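Local structure of beta-galactosidase (Geobacillus stearothermophilus, 4OIF) at residues Q590-G595 with Q608-K613; G495-T500 with E523-E528; R447-R452 with L470-M475; V543-R548 with P579-N584; A556-I561 with D572-D577. The protein probably hydrolyses terminal non-reducing beta-D-galactose residues of beta-D-galactosides, as a zinc-binding, trimeric intracellular member of glycoside hydrolase family 42. All coordinates share one frame; numbering follows the deposited sequence. Where two conformers were deposited one is given.

Contact 1 of 5, residues Q590-G595 with Q608-K613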
# COMPACT_ATOMS: atom_id res chain seq x y z
N GLN A 590 43.05 19.44 7.50
CA GLN A 590 42.01 20.26 6.89
C GLN A 590 40.64 19.64 7.08
O GLN A 590 40.50 18.42 7.05
CB GLN A 590 42.26 20.45 5.41
CG GLN A 590 42.98 21.71 5.06
CD GLN A 590 42.66 22.16 3.66
OE1 GLN A 590 42.88 21.41 2.71
NE2 GLN A 590 42.13 23.37 3.53
N ALA A 591 39.63 20.48 7.27
CA ALA A 591 38.26 20.02 7.41
C ALA A 591 37.33 20.82 6.50
O ALA A 591 37.27 22.05 6.58
CB ALA A 591 37.81 20.10 8.87
N TYR A 592 36.64 20.11 5.62
CA TYR A 592 35.67 20.68 4.71
C TYR A 592 34.23 20.34 5.11
O TYR A 592 33.93 19.21 5.49
CB TYR A 592 35.91 20.16 3.29
CG TYR A 592 37.23 20.54 2.67
CD1 TYR A 592 38.40 19.91 3.07
CD2 TYR A 592 37.30 21.49 1.66
CE1 TYR A 592 39.61 20.25 2.51
CE2 TYR A 592 38.50 21.81 1.08
CZ TYR A 592 39.65 21.19 1.50
OH TYR A 592 40.86 21.51 0.94
N TYR A 593 33.33 21.32 4.99
CA TYR A 593 31.92 21.08 5.23
C TYR A 593 31.12 21.39 3.98
O TYR A 593 31.24 22.49 3.42
CB TYR A 593 31.43 21.92 6.41
CG TYR A 593 30.04 21.56 6.90
CD1 TYR A 593 28.92 22.27 6.48
CD2 TYR A 593 29.85 20.51 7.80
CE1 TYR A 593 27.64 21.95 6.95
CE2 TYR A 593 28.57 20.17 8.27
CZ TYR A 593 27.47 20.90 7.84
OH TYR A 593 26.21 20.58 8.29
N ILE A 594 30.32 20.43 3.54
CA ILE A 594 29.45 20.65 2.39
C ILE A 594 28.00 20.79 2.85
O ILE A 594 27.39 19.81 3.30
CB ILE A 594 29.54 19.50 1.37
CG1 ILE A 594 30.96 19.39 0.80
CG2 ILE A 594 28.55 19.74 0.27
CD1 ILE A 594 31.26 18.09 0.11
N GLY A 595 27.45 22.00 2.76
CA GLY A 595 26.19 22.31 3.41
C GLY A 595 24.91 21.81 2.75
O GLY A 595 23.86 21.70 3.40
N GLN A 608 37.93 16.55 -7.16
CA GLN A 608 39.03 16.62 -8.10
C GLN A 608 40.10 17.47 -7.49
O GLN A 608 41.30 17.11 -7.49
CB GLN A 608 38.61 17.20 -9.44
CG GLN A 608 39.67 17.05 -10.51
CD GLN A 608 39.99 15.58 -10.80
OE1 GLN A 608 39.10 14.72 -10.73
NE2 GLN A 608 41.25 15.30 -11.10
N GLU A 609 39.66 18.61 -6.95
CA GLU A 609 40.59 19.49 -6.25
C GLU A 609 41.25 18.77 -5.09
O GLU A 609 42.45 18.92 -4.87
CB GLU A 609 39.89 20.74 -5.75
CG GLU A 609 39.60 21.73 -6.84
CD GLU A 609 40.05 23.12 -6.48
OE1 GLU A 609 40.59 23.28 -5.36
OE2 GLU A 609 39.84 24.04 -7.30
N LEU A 610 40.48 17.99 -4.33
CA LEU A 610 41.13 17.25 -3.24
C LEU A 610 42.14 16.20 -3.75
O LEU A 610 43.13 15.91 -3.08
CB LEU A 610 40.09 16.59 -2.34
CG LEU A 610 39.50 17.57 -1.32
CD1 LEU A 610 38.43 16.91 -0.45
CD2 LEU A 610 40.60 18.18 -0.45
N MET A 611 41.90 15.64 -4.94
CA MET A 611 42.76 14.61 -5.52
C MET A 611 44.08 15.21 -6.00
O MET A 611 45.14 14.59 -5.89
CB MET A 611 42.08 13.91 -6.71
CG MET A 611 40.95 12.94 -6.39
SD MET A 611 40.00 12.60 -7.90
CE MET A 611 38.59 11.70 -7.26
N GLU A 612 44.01 16.40 -6.58
CA GLU A 612 45.23 17.09 -6.96
C GLU A 612 45.97 17.51 -5.70
O GLU A 612 47.18 17.28 -5.57
CB GLU A 612 44.91 18.28 -7.86
CG GLU A 612 44.37 17.85 -9.22
CD GLU A 612 43.77 18.99 -10.01
OE1 GLU A 612 43.74 20.13 -9.50
OE2 GLU A 612 43.32 18.75 -11.15
N LYS A 613 45.24 18.10 -4.75
CA LYS A 613 45.83 18.59 -3.51
C LYS A 613 46.57 17.50 -2.74
O LYS A 613 47.67 17.72 -2.24
CB LYS A 613 44.75 19.20 -2.63
CG LYS A 613 45.26 20.12 -1.53
CD LYS A 613 44.10 20.81 -0.82
CE LYS A 613 44.56 22.01 -0.01
NZ LYS A 613 45.66 21.64 0.93
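Tyr-592 lays the outer part of its phenol along the isobutyl end of Leu-610, the two side chains sliding past each other from opposite directions. A single methyl, Leu-610 CD2, does the touching: it is 3.7 Å from Tyr-592 CZ and 3.6 Å from Tyr-592 OH. Tyrosine suits this border because its ring joins the apolar interior while its hydroxyl stays available for polar company. That hydroxyl donates to a neighbour two residues back on the same face of the strand, with Tyr-592 OH 2.7 Å from Gln-590 OE1. The donor sits 38° out of the carbonyl plane, at a C=O...O angle of 111°. Over this pair reaches Lys-613, whose CG lies opposite its backbone N (chi1 -162°) and whose chain bends at its last torsion. Its CD is 3.8 Å from Tyr-592 OH, and its CE comes within 3.3 Å of Gln-590 OE1. The end of this exposed lysine thus lies across the Tyr-592/Gln-590 pair, and its long flexible chain suits the rim. Strand 590-594 and helix 608-613 run nearly antiparallel, their axes 12.7 Å apart. Phe-606, one turn before Leu-610 on helix 600-613, sets its ring almost perpendicular to Tyr-592, which also touches strands 496-500 and 579-586.

Contact 2 of 5, residues G495-T500 with E523-E528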
# COMPACT_ATOMS: atom_id res chain seq x y z
N GLY A 495 45.31 14.80 8.77
CA GLY A 495 44.17 14.27 8.05
C GLY A 495 43.33 15.35 7.37
O GLY A 495 43.23 16.47 7.87
N THR A 496 42.77 15.00 6.22
CA THR A 496 41.80 15.83 5.54
C THR A 496 40.42 15.19 5.68
O THR A 496 40.19 14.07 5.21
CB THR A 496 42.16 16.01 4.06
OG1 THR A 496 43.35 16.79 3.95
CG2 THR A 496 41.05 16.72 3.32
N LEU A 497 39.50 15.88 6.32
CA LEU A 497 38.19 15.34 6.65
C LEU A 497 37.10 16.12 5.95
O LEU A 497 37.16 17.34 5.92
CB LEU A 497 37.97 15.40 8.16
CG LEU A 497 36.59 15.04 8.70
CD1 LEU A 497 36.21 13.59 8.42
CD2 LEU A 497 36.55 15.32 10.17
N VAL A 498 36.13 15.42 5.37
CA VAL A 498 34.98 16.05 4.73
C VAL A 498 33.67 15.59 5.37
O VAL A 498 33.39 14.39 5.44
CB VAL A 498 34.91 15.74 3.21
CG1 VAL A 498 33.64 16.32 2.61
CG2 VAL A 498 36.13 16.30 2.49
N MET A 499 32.88 16.53 5.87
CA MET A 499 31.56 16.21 6.39
C MET A 499 30.51 17.05 5.71
O MET A 499 30.82 17.96 4.93
CB MET A 499 31.50 16.40 7.91
CG MET A 499 32.17 15.29 8.68
SD MET A 499 32.03 15.48 10.46
CE MET A 499 31.38 13.90 10.94
N THR A 500 29.25 16.72 5.98
CA THR A 500 28.15 17.34 5.25
C THR A 500 27.01 17.69 6.16
O THR A 500 27.06 17.44 7.37
CB THR A 500 27.56 16.41 4.16
OG1 THR A 500 26.80 15.36 4.79
CG2 THR A 500 28.66 15.81 3.27
N GLU A 523 35.49 23.81 16.23
CA GLU A 523 36.90 24.16 16.11
C GLU A 523 37.50 23.58 14.84
O GLU A 523 38.16 24.29 14.08
CB GLU A 523 37.68 23.66 17.33
CG GLU A 523 37.67 24.60 18.52
CD GLU A 523 38.25 23.95 19.77
OE1 GLU A 523 38.82 22.84 19.66
OE2 GLU A 523 38.13 24.54 20.86
N MET A 524 37.27 22.29 14.62
CA MET A 524 37.82 21.60 13.46
C MET A 524 37.44 22.28 12.16
O MET A 524 38.30 22.62 11.35
CB MET A 524 37.33 20.14 13.44
CG MET A 524 37.93 19.28 14.52
SD MET A 524 37.00 17.77 14.79
CE MET A 524 37.18 17.04 13.16
N PHE A 525 36.14 22.49 11.97
CA PHE A 525 35.61 22.99 10.70
C PHE A 525 35.60 24.51 10.62
O PHE A 525 35.36 25.08 9.56
CB PHE A 525 34.20 22.44 10.48
CG PHE A 525 34.16 20.96 10.20
CD1 PHE A 525 34.28 20.48 8.90
CD2 PHE A 525 34.02 20.05 11.24
CE1 PHE A 525 34.26 19.11 8.63
CE2 PHE A 525 33.99 18.68 10.99
CZ PHE A 525 34.12 18.21 9.68
N GLY A 526 35.85 25.18 11.75
CA GLY A 526 35.86 26.63 11.77
C GLY A 526 34.52 27.24 11.38
O GLY A 526 34.45 28.34 10.86
N MET A 527 33.45 26.50 11.65
CA MET A 527 32.10 26.95 11.39
C MET A 527 31.13 26.11 12.22
O MET A 527 31.57 25.23 12.97
CB MET A 527 31.75 26.87 9.89
CG MET A 527 32.18 25.60 9.18
SD MET A 527 31.26 24.11 9.66
CE MET A 527 29.61 24.44 9.08
N GLU A 528 29.83 26.38 12.12
CA GLU A 528 28.83 25.46 12.66
C GLU A 528 27.52 25.56 11.90
O GLU A 528 27.19 26.61 11.34
CB GLU A 528 28.60 25.72 14.15
CG GLU A 528 28.22 27.14 14.50
CD GLU A 528 28.10 27.35 16.00
OE1 GLU A 528 27.45 26.50 16.67
OE2 GLU A 528 28.65 28.34 16.51
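Phe-525, at the end of helix 519-525, pushes CZ, the tip of its ring, between Leu-497 and Met-499, two residues on one face of a parallel strand. This is helix-on-sheet packing in an alpha/beta layered domain, consistent with the glutamine amidotransferase-like fold of its clan. Phe-525 CZ is the focus: it lies 3.5 Å from Met-499 SD and 3.6 Å from Met-499 CB. On its other flank Leu-497 CD2 is 3.8 Å away. The sulfur makes a Met-aromatic contact, 4.6 Å from the ring centroid and 66° off the ring normal, an oblique approach. Both strand side chains cross the phenylalanine at about a right angle, and flexible, unbranched methionine can fit its sulfur to the ring. Leu-497 places CG opposite its backbone N (chi1 172°), which carries CD2 out to Met-524 as well. Farther out, Val-491 of helix 481-492 touches both Leu-497 and Met-524, while Leu-487 supports Met-499. The chain leaves the helix at Gly-526, whose positive phi is easy for a residue without a side chain, and Asn-584 ND2 donates to Met-524 O at this turn. Beyond it, Glu-528 forms a salt bridge with Arg-382 of the second subunit, so the segment 523-528 links the sheet layer to the trimer interface. The same methyl that meets the ring, Leu-497 CD2, also meets Met-524 CE at 3.5 Å.

Contact 3 of 5, residues R447-R452 with L470-M475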
# COMPACT_ATOMS: atom_id res chain seq x y z
N ARG A 447 31.30 8.24 -5.91
CA ARG A 447 31.24 8.32 -7.37
C ARG A 447 32.49 8.93 -8.06
O ARG A 447 33.02 8.31 -8.97
CB ARG A 447 29.99 9.10 -7.81
CG ARG A 447 29.92 9.29 -9.33
CD ARG A 447 28.85 10.28 -9.73
NE ARG A 447 27.53 9.84 -9.31
CZ ARG A 447 26.83 8.92 -9.95
NH1 ARG A 447 27.32 8.35 -11.05
NH2 ARG A 447 25.63 8.56 -9.50
N PRO A 448 32.95 10.12 -7.64
CA PRO A 448 34.11 10.67 -8.35
C PRO A 448 35.36 9.81 -8.23
O PRO A 448 36.17 9.78 -9.16
CB PRO A 448 34.33 12.03 -7.67
CG PRO A 448 33.03 12.37 -7.06
CD PRO A 448 32.45 11.06 -6.61
N PHE A 449 35.53 9.10 -7.12
CA PHE A 449 36.71 8.26 -6.92
C PHE A 449 36.63 7.01 -7.78
O PHE A 449 37.62 6.57 -8.36
CB PHE A 449 36.87 7.94 -5.43
CG PHE A 449 37.14 9.17 -4.60
CD1 PHE A 449 38.44 9.59 -4.36
CD2 PHE A 449 36.09 9.95 -4.13
CE1 PHE A 449 38.69 10.75 -3.64
CE2 PHE A 449 36.33 11.10 -3.41
CZ PHE A 449 37.63 11.51 -3.16
N TRP A 450 35.42 6.46 -7.90
CA TRP A 450 35.18 5.34 -8.79
C TRP A 450 35.46 5.76 -10.23
O TRP A 450 36.10 5.04 -10.97
CB TRP A 450 33.74 4.83 -8.65
CG TRP A 450 33.48 3.50 -9.31
CD1 TRP A 450 33.83 2.26 -8.85
CD2 TRP A 450 32.81 3.28 -10.56
NE1 TRP A 450 33.42 1.28 -9.73
CE2 TRP A 450 32.79 1.88 -10.78
CE3 TRP A 450 32.22 4.13 -11.51
CZ2 TRP A 450 32.21 1.32 -11.93
CZ3 TRP A 450 31.65 3.57 -12.63
CH2 TRP A 450 31.65 2.18 -12.84
N GLU A 451 34.98 6.95 -10.60
CA GLU A 451 35.14 7.45 -11.96
C GLU A 451 36.61 7.73 -12.29
O GLU A 451 36.99 7.80 -13.46
CB GLU A 451 34.28 8.71 -12.18
CG GLU A 451 32.78 8.43 -12.31
CD GLU A 451 31.92 9.67 -12.50
OE1 GLU A 451 32.48 10.78 -12.55
OE2 GLU A 451 30.68 9.55 -12.60
N ARG A 452 37.44 7.85 -11.26
CA ARG A 452 38.87 8.10 -11.43
C ARG A 452 39.73 6.88 -11.08
O ARG A 452 40.96 6.95 -11.13
CB ARG A 452 39.29 9.28 -10.55
CG ARG A 452 38.78 10.61 -11.01
CD ARG A 452 39.63 11.16 -12.13
NE ARG A 452 39.29 12.54 -12.40
CZ ARG A 452 38.82 12.98 -13.56
NH1 ARG A 452 38.65 12.13 -14.57
NH2 ARG A 452 38.54 14.27 -13.72
N LEU A 470 42.51 11.13 3.20
CA LEU A 470 41.22 11.74 3.00
C LEU A 470 40.17 10.85 3.60
O LEU A 470 40.04 9.69 3.21
CB LEU A 470 40.96 11.97 1.52
CG LEU A 470 39.57 12.51 1.15
CD1 LEU A 470 39.27 13.83 1.85
CD2 LEU A 470 39.44 12.64 -0.35
N LEU A 471 39.45 11.39 4.59
CA LEU A 471 38.33 10.71 5.23
C LEU A 471 37.03 11.47 4.96
O LEU A 471 36.89 12.65 5.28
CB LEU A 471 38.57 10.58 6.73
CG LEU A 471 37.41 9.91 7.49
CD1 LEU A 471 37.12 8.54 6.91
CD2 LEU A 471 37.70 9.81 8.97
N ILE A 472 36.07 10.76 4.37
CA ILE A 472 34.79 11.32 3.99
C ILE A 472 33.68 10.72 4.86
O ILE A 472 33.39 9.54 4.78
CB ILE A 472 34.51 11.04 2.49
CG1 ILE A 472 35.59 11.72 1.63
CG2 ILE A 472 33.11 11.49 2.08
CD1 ILE A 472 35.59 11.29 0.18
N ALA A 473 33.08 11.55 5.71
CA ALA A 473 32.03 11.09 6.63
C ALA A 473 30.73 11.88 6.45
O ALA A 473 30.44 12.79 7.22
CB ALA A 473 32.51 11.21 8.06
N PRO A 474 29.94 11.53 5.43
CA PRO A 474 28.72 12.29 5.14
C PRO A 474 27.55 11.92 6.06
O PRO A 474 27.43 10.75 6.46
CB PRO A 474 28.39 11.89 3.69
CG PRO A 474 29.56 11.11 3.21
CD PRO A 474 30.22 10.52 4.40
N MET A 475 26.71 12.90 6.38
CA MET A 475 25.49 12.67 7.17
C MET A 475 25.74 11.79 8.39
O MET A 475 25.04 10.80 8.61
CB MET A 475 24.41 12.02 6.30
CG MET A 475 24.05 12.82 5.09
SD MET A 475 22.74 12.03 4.14
CE MET A 475 21.40 12.23 5.30
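Phe-449 carries the contact from helix 438-451 to Leu-470 and Ile-472 on strand 470-473, a helix covering one face of the parallel part of a mixed sheet in the alpha/beta layered part of the trimerisation domain. Its CB points toward the strand, and CG lies opposite the carbonyl carbon (chi1 -64°), which directs the ring to the strand. Along one side of the ring, CD1 packs 3.6 Å from Met-611 CE of helix 600-613. Next, Phe-449 CE1 reaches Leu-470 CD2 at 3.9 Å. The tip, CZ, sits closer to that same methyl, 3.5 Å from Leu-470 CD2, and 3.9 Å from Ile-472 CD1. Leu-470 and Ile-472 alternate with Leu-471, so both present their side chains to the same helix layer, and a flat phenylalanine is long enough to bridge a helix and sheet whose nearest CA atoms, Phe-449 CA and Leu-470 CA, are 11.4 Å apart. Tyr-607 meets the ring edge-to-face, and Val-413 of the adjoining strand adds another apolar neighbour. The helix is kinked by Pro-448, which lacks an amide hydrogen for the turn before. On the remaining side of the ring, Phe-449 CE2 rests 3.7 Å from Ile-472 CD1.

Contact 4 of 5, residues V543-R548 with P579-N584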
# COMPACT_ATOMS: atom_id res chain seq x y z
N VAL A 543 24.25 26.27 -5.53
CA VAL A 543 25.44 26.79 -4.88
C VAL A 543 26.44 27.29 -5.93
O VAL A 543 26.77 26.59 -6.88
CB VAL A 543 26.10 25.73 -3.99
CG1 VAL A 543 27.43 26.23 -3.46
CG2 VAL A 543 25.18 25.35 -2.86
N HIS A 544 26.91 28.52 -5.76
CA HIS A 544 27.99 29.01 -6.59
C HIS A 544 29.30 28.63 -5.95
O HIS A 544 29.55 28.94 -4.77
CB HIS A 544 27.90 30.51 -6.79
CG HIS A 544 28.70 31.01 -7.95
ND1 HIS A 544 30.00 31.45 -7.82
CD2 HIS A 544 28.38 31.14 -9.25
CE1 HIS A 544 30.45 31.83 -9.00
NE2 HIS A 544 29.48 31.66 -9.89
N TYR A 545 30.14 27.95 -6.73
CA TYR A 545 31.39 27.38 -6.27
C TYR A 545 32.37 27.28 -7.44
O TYR A 545 32.01 26.81 -8.53
CB TYR A 545 31.12 26.00 -5.63
CG TYR A 545 32.36 25.18 -5.37
CD1 TYR A 545 33.09 25.34 -4.21
CD2 TYR A 545 32.78 24.21 -6.28
CE1 TYR A 545 34.21 24.57 -3.97
CE2 TYR A 545 33.90 23.44 -6.05
CZ TYR A 545 34.61 23.63 -4.89
OH TYR A 545 35.73 22.87 -4.65
N ARG A 546 33.59 27.75 -7.20
CA ARG A 546 34.62 27.83 -8.24
C ARG A 546 34.09 28.33 -9.57
O ARG A 546 34.31 27.71 -10.59
CB ARG A 546 35.28 26.47 -8.46
CG ARG A 546 35.92 25.87 -7.21
CD ARG A 546 37.20 26.58 -6.86
NE ARG A 546 37.95 25.87 -5.82
CZ ARG A 546 37.86 26.15 -4.52
NH1 ARG A 546 37.06 27.11 -4.11
NH2 ARG A 546 38.59 25.46 -3.64
N GLY A 547 33.35 29.44 -9.54
CA GLY A 547 32.86 30.08 -10.75
C GLY A 547 31.64 29.45 -11.42
O GLY A 547 31.13 29.98 -12.42
N ARG A 548 31.16 28.34 -10.89
CA ARG A 548 30.03 27.66 -11.54
C ARG A 548 28.83 27.61 -10.58
O ARG A 548 29.00 27.69 -9.36
CB ARG A 548 30.47 26.26 -11.98
CG ARG A 548 29.48 25.45 -12.81
CD ARG A 548 29.98 24.00 -12.94
NE ARG A 548 29.10 23.10 -13.71
CZ ARG A 548 27.88 22.71 -13.32
NH1 ARG A 548 27.36 23.16 -12.19
NH2 ARG A 548 27.17 21.88 -14.07
N PRO A 579 27.12 31.15 3.24
CA PRO A 579 28.00 30.02 2.92
C PRO A 579 27.33 28.66 2.82
O PRO A 579 26.53 28.28 3.69
CB PRO A 579 28.99 30.01 4.10
CG PRO A 579 28.88 31.33 4.71
CD PRO A 579 27.48 31.77 4.52
N ALA A 580 27.68 27.91 1.78
CA ALA A 580 27.23 26.54 1.61
C ALA A 580 28.42 25.55 1.70
O ALA A 580 28.27 24.43 2.20
CB ALA A 580 26.52 26.39 0.29
N VAL A 581 29.59 25.95 1.21
CA VAL A 581 30.75 25.07 1.27
C VAL A 581 31.93 25.76 1.92
O VAL A 581 32.29 26.87 1.53
CB VAL A 581 31.17 24.58 -0.12
CG1 VAL A 581 32.42 23.72 -0.01
CG2 VAL A 581 30.06 23.80 -0.76
N THR A 582 32.53 25.10 2.92
CA THR A 582 33.61 25.71 3.70
C THR A 582 34.83 24.80 3.83
O THR A 582 34.72 23.57 3.75
CB THR A 582 33.14 26.09 5.13
OG1 THR A 582 32.92 24.90 5.90
CG2 THR A 582 31.87 26.89 5.09
N SER A 583 35.99 25.42 4.03
CA SER A 583 37.24 24.70 4.30
C SER A 583 37.95 25.34 5.48
O SER A 583 37.83 26.54 5.69
CB SER A 583 38.17 24.69 3.08
OG SER A 583 38.74 25.96 2.88
N ASN A 584 38.70 24.55 6.21
CA ASN A 584 39.36 25.08 7.39
C ASN A 584 40.60 24.30 7.79
O ASN A 584 40.55 23.08 7.98
CB ASN A 584 38.36 25.12 8.53
CG ASN A 584 38.89 25.86 9.72
OD1 ASN A 584 39.14 27.06 9.63
ND2 ASN A 584 39.02 25.17 10.84
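Ala-580 and Val-581, although consecutive, both start their side chains toward Val-543 and Tyr-545. They can do so because they form a classic beta bulge, both facing Gly-568 on the intervening strand 565-570, and the chain turns a corner at Ala-580. The small methyl of Ala-580 lets the backbones come close: its CB is 3.6 Å from Val-543 CG2 and 3.9 Å from Val-543 CG1. With CG1 opposite its backbone N (chi1 173°), Val-543 sets both methyls against that CB. Val-581 is more loosely engaged, its CG1 4.4 Å from Tyr-545 CE1 and approaching the ring obliquely. Branched valines suit such extended backbone and give two methyls to share between neighbours. Phe-602, from helix 600-613, meets the tyrosine ring edge-to-face and also touches Val-581, so the helix covers this apolar cluster. On one face of the Tyr-545 ring lies Arg-546 CG, 3.3 Å above its plane and toward the rim. Arg-546 and Gly-547 have positive phi, a conformation that a glycine adopts at little cost. Tyr-545 N to Arg-548 O and Arg-548 N to Tyr-545 O, both 2.9 Å, close the turn. Such a type I' turn is typical of a tight two-residue beta hairpin, here within the antiparallel half of a mixed sheet.

Contact 5 of 5, residues A556-I561 with D572-D577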
# COMPACT_ATOMS: atom_id res chain seq x y z
N ALA A 556 19.49 21.79 2.63
CA ALA A 556 20.44 22.87 2.72
C ALA A 556 20.78 23.08 4.17
O ALA A 556 20.00 22.74 5.05
CB ALA A 556 19.89 24.14 2.10
N THR A 557 21.95 23.64 4.44
CA THR A 557 22.30 23.96 5.81
C THR A 557 22.68 25.42 5.96
O THR A 557 23.58 25.90 5.27
CB THR A 557 23.46 23.08 6.32
OG1 THR A 557 23.20 21.70 6.03
CG2 THR A 557 23.63 23.27 7.82
N VAL A 558 22.01 26.14 6.85
CA VAL A 558 22.43 27.51 7.14
C VAL A 558 23.68 27.43 8.02
O VAL A 558 23.71 26.67 8.99
CB VAL A 558 21.32 28.34 7.82
CG1 VAL A 558 21.82 29.74 8.16
CG2 VAL A 558 20.08 28.44 6.92
N ILE A 559 24.71 28.20 7.68
CA ILE A 559 26.01 28.07 8.33
C ILE A 559 26.55 29.36 8.95
O ILE A 559 26.54 30.43 8.34
CB ILE A 559 27.05 27.54 7.32
CG1 ILE A 559 26.75 26.08 6.98
CG2 ILE A 559 28.47 27.71 7.85
CD1 ILE A 559 27.37 25.63 5.67
N LYS A 560 27.03 29.25 10.18
CA LYS A 560 27.73 30.33 10.87
C LYS A 560 29.25 30.17 10.76
O LYS A 560 29.81 29.17 11.22
CB LYS A 560 27.30 30.36 12.34
CG LYS A 560 27.92 31.46 13.19
CD LYS A 560 27.56 31.23 14.65
CE LYS A 560 27.70 32.48 15.50
NZ LYS A 560 27.11 32.24 16.85
N ILE A 561 29.92 31.14 10.15
CA ILE A 561 31.37 31.07 9.92
C ILE A 561 32.21 31.57 11.09
O ILE A 561 31.90 32.58 11.71
CB ILE A 561 31.79 31.90 8.68
CG1 ILE A 561 31.14 31.33 7.42
CG2 ILE A 561 33.30 31.94 8.52
CD1 ILE A 561 31.42 29.88 7.21
N ASP A 572 19.83 31.26 -3.77
CA ASP A 572 18.42 31.59 -3.75
C ASP A 572 17.85 31.33 -2.35
O ASP A 572 18.60 30.98 -1.45
CB ASP A 572 17.67 30.79 -4.81
CG ASP A 572 16.50 31.55 -5.41
OD1 ASP A 572 16.07 32.56 -4.80
OD2 ASP A 572 16.01 31.13 -6.48
N ASP A 573 16.54 31.51 -2.19
CA ASP A 573 15.84 31.38 -0.91
C ASP A 573 16.40 32.34 0.15
O ASP A 573 17.27 33.16 -0.15
CB ASP A 573 15.90 29.93 -0.40
CG ASP A 573 14.60 29.49 0.27
OD1 ASP A 573 13.96 30.29 0.98
OD2 ASP A 573 14.22 28.31 0.10
N PHE A 574 15.90 32.25 1.37
CA PHE A 574 16.19 33.29 2.37
C PHE A 574 17.64 33.29 2.82
O PHE A 574 18.11 34.29 3.35
CB PHE A 574 15.24 33.17 3.59
CG PHE A 574 15.53 32.00 4.50
CD1 PHE A 574 14.94 30.76 4.27
CD2 PHE A 574 16.34 32.16 5.63
CE1 PHE A 574 15.18 29.68 5.13
CE2 PHE A 574 16.59 31.09 6.50
CZ PHE A 574 16.01 29.84 6.24
N TYR A 575 18.36 32.18 2.60
CA TYR A 575 19.77 32.13 2.97
C TYR A 575 20.68 32.32 1.75
O TYR A 575 21.84 31.90 1.76
CB TYR A 575 20.10 30.82 3.67
CG TYR A 575 19.40 29.59 3.10
CD1 TYR A 575 18.14 29.22 3.55
CD2 TYR A 575 20.02 28.79 2.14
CE1 TYR A 575 17.51 28.11 3.06
CE2 TYR A 575 19.39 27.68 1.63
CZ TYR A 575 18.13 27.34 2.11
OH TYR A 575 17.47 26.23 1.63
N ALA A 576 20.13 32.95 0.71
CA ALA A 576 20.91 33.27 -0.48
C ALA A 576 22.17 34.09 -0.13
O ALA A 576 22.14 34.92 0.77
CB ALA A 576 20.06 34.01 -1.47
N ASP A 577 23.25 33.79 -0.85
CA ASP A 577 24.55 34.45 -0.69
C ASP A 577 25.18 34.22 0.67
O ASP A 577 26.08 34.94 1.07
CB ASP A 577 24.42 35.96 -0.95
CG ASP A 577 23.91 36.27 -2.33
OD1 ASP A 577 24.27 35.56 -3.29
OD2 ASP A 577 23.13 37.23 -2.47
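Ala-556 begins the contact by setting its methyl against Tyr-575, near the start of the strand 555-561, which pairs with 527-534 as a two-stranded antiparallel ribbon. Ala-556 CB lies 3.6 Å from Tyr-575 CE2 and 3.2 Å from Tyr-575 OH, and alanine's lone methyl suits this close approach to the phenol. The hydroxyl itself is hydrogen-bonded to Asp-533 OD2 on the partner strand. The side chain of Thr-557 starts away, and its OG1 is hydrogen-bonded to Gly-595 O. Val-558 comes next: its CG2 is 4.0 Å from Tyr-575 CD1 and reaches obliquely to Phe-574 CZ at 4.4 Å. Both aromatics belong to a type I turn, Asp-573 to Ala-576, closed by Ala-576 N to Asp-573 O at 3.0 Å. Tyr-575 has its CG between backbone N and carbonyl carbon (chi1 39°), which turns the edge of the tyrosine to the face of Phe-574, with Tyr-575 CD1 3.3 Å above the centre of that ring. The turn also faces the second subunit, where Asp-573 OD2 forms a salt bridge with Arg-338 and Phe-574 packs on Arg-386. The aspartate's other oxygen serves the turn: Phe-574 N donates to Asp-573 OD1 at 2.8 Å, meeting its anti side 16° out of the carboxylate plane.

In the fold
Contacts 1 to 4 share one mixed sheet of the trimerisation domain. Strands 470-473, 496-500 and 589-594 lie side by side, so the centres of contacts 1 and 2 are 10 Å apart and those of contacts 2 and 3 are 15 Å. Leu-497 N probably donates to Gln-590 O (2.8 Å), joining contacts 1 and 2. Contacts 1, 3 and 4 are on the helix 600-613 side, whereas contact 2 packs on the reverse face. Contact 5 falls within the chain excursion spanned by contact 4, about 11 Å from it between centres, and ends at the subunit interface. All five are away from the predicted active-site residues and the zinc site.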